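Local coordinates for protein adenosine kinase (Sinorhizobium meliloti, PDB 3UBO) that probably phosphorylates adenosine at its 5'-hydroxyl with ATP as donor, as a kinase of the pfkB family holding adenosine and ADP in separate pockets, at residues S62-G75 / A278-Y290. Sequence-based numbering, arbitrary orientation.
With ADN (adenosine), chain C; ADP (adenosine-5'-diphosphate), chain D.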
# COMPACT_ATOMS: atom_id res chain seq x y z
N SER A 62 13.92 3.92 -7.32
CA SER A 62 15.09 4.24 -6.49
C SER A 62 15.35 5.77 -6.20
O SER A 62 15.18 6.22 -5.06
CB SER A 62 16.31 3.49 -6.95
OG SER A 62 17.40 3.93 -6.20
N ALA A 63 15.66 6.57 -7.23
CA ALA A 63 15.75 8.00 -7.08
C ALA A 63 14.49 8.68 -6.56
O ALA A 63 14.57 9.68 -5.85
CB ALA A 63 16.14 8.66 -8.39
N GLY A 64 13.32 8.18 -6.87
CA GLY A 64 12.12 8.88 -6.44
C GLY A 64 11.94 8.76 -4.94
O GLY A 64 11.28 9.62 -4.32
N ASN A 65 12.54 7.70 -4.37
CA ASN A 65 12.40 7.38 -2.99
C ASN A 65 13.33 8.34 -2.25
O ASN A 65 12.95 8.99 -1.26
CB ASN A 65 12.79 5.90 -2.73
CG ASN A 65 11.71 4.90 -3.19
OD1 ASN A 65 10.49 5.24 -3.33
ND2 ASN A 65 12.15 3.64 -3.40
N THR A 66 14.55 8.44 -2.76
CA THR A 66 15.58 9.24 -2.14
C THR A 66 15.06 10.69 -2.07
O THR A 66 15.36 11.39 -1.14
CB THR A 66 16.87 9.16 -2.93
OG1 THR A 66 17.41 7.82 -2.89
CG2 THR A 66 17.81 10.09 -2.36
N ALA A 67 14.24 11.14 -3.01
CA ALA A 67 13.65 12.52 -2.92
C ALA A 67 12.46 12.69 -1.98
O ALA A 67 12.34 13.75 -1.33
CB ALA A 67 13.29 13.10 -4.34
N ALA A 68 11.54 11.70 -1.94
CA ALA A 68 10.55 11.62 -0.84
C ALA A 68 11.31 11.56 0.50
O ALA A 68 10.86 12.17 1.44
CB ALA A 68 9.55 10.44 -0.97
N GLY A 69 12.49 10.92 0.52
CA GLY A 69 13.35 10.89 1.71
C GLY A 69 13.80 12.24 2.29
O GLY A 69 13.48 12.58 3.45
N VAL A 70 14.55 12.98 1.46
CA VAL A 70 14.95 14.34 1.73
C VAL A 70 13.77 15.24 2.17
O VAL A 70 13.77 15.73 3.29
CB VAL A 70 15.70 14.98 0.55
CG1 VAL A 70 15.91 16.41 0.86
CG2 VAL A 70 17.03 14.27 0.29
N ALA A 71 12.79 15.47 1.30
CA ALA A 71 11.55 16.13 1.76
C ALA A 71 11.06 15.69 3.18
O ALA A 71 10.73 16.51 4.00
CB ALA A 71 10.42 16.01 0.74
N SER A 72 11.01 14.39 3.45
CA SER A 72 10.58 13.89 4.77
C SER A 72 11.54 14.33 5.88
O SER A 72 11.08 14.82 6.89
CB SER A 72 10.35 12.35 4.77
OG SER A 72 8.97 12.04 4.98
N LEU A 73 12.85 14.12 5.69
CA LEU A 73 13.85 14.60 6.62
C LEU A 73 13.80 16.10 6.96
O LEU A 73 14.37 16.54 7.95
CB LEU A 73 15.23 14.20 6.17
CG LEU A 73 15.41 12.72 6.23
CD1 LEU A 73 16.77 12.30 5.72
CD2 LEU A 73 15.28 12.30 7.72
N GLY A 74 13.06 16.86 6.19
CA GLY A 74 13.00 18.30 6.38
C GLY A 74 13.46 19.13 5.21
O GLY A 74 12.97 20.24 5.05
N GLY A 75 14.36 18.59 4.36
CA GLY A 75 14.92 19.25 3.18
C GLY A 75 13.96 19.67 2.06
O GLY A 75 12.74 19.40 2.11
N ALA A 278 16.08 0.79 1.25
CA ALA A 278 17.08 1.15 2.23
C ALA A 278 18.14 2.06 1.65
O ALA A 278 18.19 3.22 1.97
CB ALA A 278 17.70 -0.08 2.77
N GLY A 279 18.98 1.54 0.78
CA GLY A 279 20.00 2.35 0.17
C GLY A 279 19.45 3.67 -0.30
O GLY A 279 20.15 4.64 -0.34
N ASP A 280 18.19 3.69 -0.66
CA ASP A 280 17.60 4.90 -1.18
C ASP A 280 17.41 5.88 -0.07
O ASP A 280 17.49 7.06 -0.28
CB ASP A 280 16.24 4.63 -1.81
CG ASP A 280 16.29 3.65 -2.91
OD1 ASP A 280 17.39 3.37 -3.40
OD2 ASP A 280 15.24 3.15 -3.29
N LEU A 281 17.11 5.40 1.11
CA LEU A 281 16.83 6.30 2.19
C LEU A 281 18.06 6.56 3.01
O LEU A 281 18.10 7.46 3.81
CB LEU A 281 15.68 5.79 3.02
CG LEU A 281 14.44 6.52 2.60
CD1 LEU A 281 13.49 5.67 1.85
CD2 LEU A 281 13.79 7.18 3.73
N TYR A 282 19.08 5.76 2.79
CA TYR A 282 20.35 6.05 3.38
C TYR A 282 20.94 7.30 2.75
O TYR A 282 21.47 8.18 3.41
CB TYR A 282 21.29 4.90 3.15
CG TYR A 282 22.65 5.21 3.67
CD1 TYR A 282 23.57 5.85 2.88
CD2 TYR A 282 23.00 4.89 4.95
CE1 TYR A 282 24.80 6.13 3.36
CE2 TYR A 282 24.22 5.17 5.42
CZ TYR A 282 25.11 5.79 4.63
OH TYR A 282 26.34 6.06 5.14
N ALA A 283 20.82 7.38 1.44
CA ALA A 283 21.31 8.49 0.70
C ALA A 283 20.44 9.69 0.92
O ALA A 283 20.90 10.79 0.82
CB ALA A 283 21.33 8.14 -0.73
N ALA A 284 19.18 9.48 1.20
CA ALA A 284 18.30 10.60 1.38
C ALA A 284 18.69 11.33 2.63
O ALA A 284 18.71 12.54 2.67
CB ALA A 284 16.90 10.15 1.49
N GLY A 285 18.98 10.58 3.67
CA GLY A 285 19.34 11.18 4.92
C GLY A 285 20.70 11.80 4.79
O GLY A 285 20.93 12.91 5.23
N PHE A 286 21.60 11.08 4.18
CA PHE A 286 22.92 11.60 4.03
C PHE A 286 22.96 12.98 3.33
O PHE A 286 23.61 13.89 3.74
CB PHE A 286 23.72 10.56 3.31
CG PHE A 286 25.10 10.93 3.10
CD1 PHE A 286 25.42 12.08 2.40
CD2 PHE A 286 26.12 10.14 3.58
CE1 PHE A 286 26.76 12.45 2.18
CE2 PHE A 286 27.48 10.49 3.39
CZ PHE A 286 27.78 11.65 2.67
N LEU A 287 22.18 13.13 2.29
CA LEU A 287 22.20 14.35 1.52
C LEU A 287 21.42 15.46 2.24
O LEU A 287 21.65 16.67 1.99
CB LEU A 287 21.61 14.13 0.12
CG LEU A 287 22.28 13.15 -0.86
CD1 LEU A 287 21.60 13.17 -2.24
CD2 LEU A 287 23.78 13.35 -1.04
N PHE A 288 20.49 15.05 3.10
CA PHE A 288 19.80 16.03 3.92
C PHE A 288 20.83 16.62 4.85
O PHE A 288 20.76 17.80 5.19
CB PHE A 288 18.77 15.37 4.83
CG PHE A 288 18.17 16.32 5.82
CD1 PHE A 288 17.33 17.34 5.40
CD2 PHE A 288 18.45 16.19 7.18
CE1 PHE A 288 16.77 18.21 6.32
CE2 PHE A 288 17.88 17.06 8.12
CZ PHE A 288 17.06 18.09 7.70
N GLY A 289 21.74 15.78 5.30
CA GLY A 289 22.83 16.25 6.14
C GLY A 289 23.78 17.12 5.33
O GLY A 289 23.95 18.32 5.58
N TYR A 290 24.37 16.49 4.34
CA TYR A 290 25.29 17.13 3.41
C TYR A 290 24.91 18.51 2.79
O TYR A 290 25.78 19.31 2.47
CB TYR A 290 25.59 16.13 2.33
CG TYR A 290 26.72 16.53 1.47
CD1 TYR A 290 28.03 16.16 1.81
CD2 TYR A 290 26.50 17.30 0.31
CE1 TYR A 290 29.11 16.52 0.99
CE2 TYR A 290 27.56 17.68 -0.50
CZ TYR A 290 28.87 17.30 -0.17
OH TYR A 290 29.92 17.68 -0.97
O5' ADN C . 15.89 0.03 -4.17
C5' ADN C . 14.49 0.33 -3.80
C4' ADN C . 13.57 0.70 -5.01
O4' ADN C . 14.08 0.26 -6.27
C3' ADN C . 11.98 0.43 -5.14
O3' ADN C . 10.98 1.15 -4.46
C2' ADN C . 11.78 0.41 -6.70
O2' ADN C . 10.72 1.25 -7.20
C1' ADN C . 13.14 0.73 -7.17
N9 ADN C . 13.42 0.08 -8.49
C8 ADN C . 13.35 -1.28 -8.91
N7 ADN C . 13.87 -1.40 -10.23
C5 ADN C . 14.27 -0.11 -10.61
C6 ADN C . 14.83 0.41 -11.81
N6 ADN C . 15.14 -0.44 -12.93
N1 ADN C . 15.13 1.82 -11.87
C2 ADN C . 14.85 2.67 -10.74
N3 ADN C . 14.29 2.19 -9.53
C4 ADN C . 14.00 0.81 -9.51
PB ADP D . 21.10 -2.01 -0.20
O1B ADP D . 21.17 -3.31 -1.23
O2B ADP D . 21.56 -0.52 -0.84
O3B ADP D . 19.74 -1.86 0.38
PA ADP D . 22.71 -2.39 2.42
O1A ADP D . 22.94 -3.96 2.83
O2A ADP D . 23.98 -1.67 2.47
O3A ADP D . 22.24 -2.69 0.82
O5' ADP D . 21.63 -1.53 3.37
C5' ADP D . 21.42 -0.14 3.13
C4' ADP D . 21.24 0.67 4.46
O4' ADP D . 19.98 0.45 5.26
C3' ADP D . 22.36 0.49 5.61
O3' ADP D . 23.66 1.03 5.43
C2' ADP D . 21.62 0.67 6.93
O2' ADP D . 21.55 1.95 7.57
C1' ADP D . 20.33 -0.01 6.57
N9 ADP D . 20.37 -1.50 6.73
C8 ADP D . 20.50 -2.47 5.76
N7 ADP D . 20.48 -3.79 6.38
C5 ADP D . 20.34 -3.60 7.79
C6 ADP D . 20.24 -4.55 8.91
N6 ADP D . 20.23 -6.00 8.65
N1 ADP D . 20.08 -4.08 10.18
C2 ADP D . 20.01 -2.69 10.43
N3 ADP D . 20.13 -1.75 9.34
C4 ADP D . 20.27 -2.22 8.04
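The amide nitrogen of Asn-65 bridges a protein carboxylate and a bound nucleoside: ND2 gives one hydrogen to Asp-280 OD2 (3.1 Å, nearly straight at 171°) and the other to adenosine O3' (2.9 Å). OD2 receives it on its anti lone pair, while Asn-65 OD1 takes Arg-317 NE, so the amide is held at both ends. Ser-62 OG reaches the other oxygen, Asp-280 OD1, from above the carboxylate plane (2.9 Å), and the backbone N of Ser-62 bonds adenosine N3. With CG anti to its own carbonyl carbon (chi1 -59°), Asp-280 directs OD2 to the ribose, 3.3 Å from adenosine O5', the hydroxyl that would accept phosphate. With an alanine here, Ser-62 OG and one amide hydrogen of Asn-65 would lose their acceptors, and the serine hydroxyl would probably be free to turn. Asp-280 closes the GAGD sequence characteristic of pfkB kinases, and Ala-278, Gly-279 and Tyr-282 line the ADP pocket, so this helix start serves both ligands. One turn on, Thr-66 OG1 bonds the carbonyl O of Asp-280 in its plane (2.7 Å). Ala-284 CB then rests 3.6 Å from Gly-69 CA, where any side chain would collide with it, and the axes approach to 7.8 Å, crossing at -41°. At the far end Leu-73 CB makes a CH-pi contact over the Phe-288 ring, and Leu-73 O lies over the face toward the rim, beside the Schellman motif at Gly-74. Both helices pack on the parallel sheet, Val-70 and Leu-287 meeting Val-8 of strand 6-11 and Ala-283 Phe-215 of strand 213-217, while Tyr-282 and Phe-286 face helix 296-311.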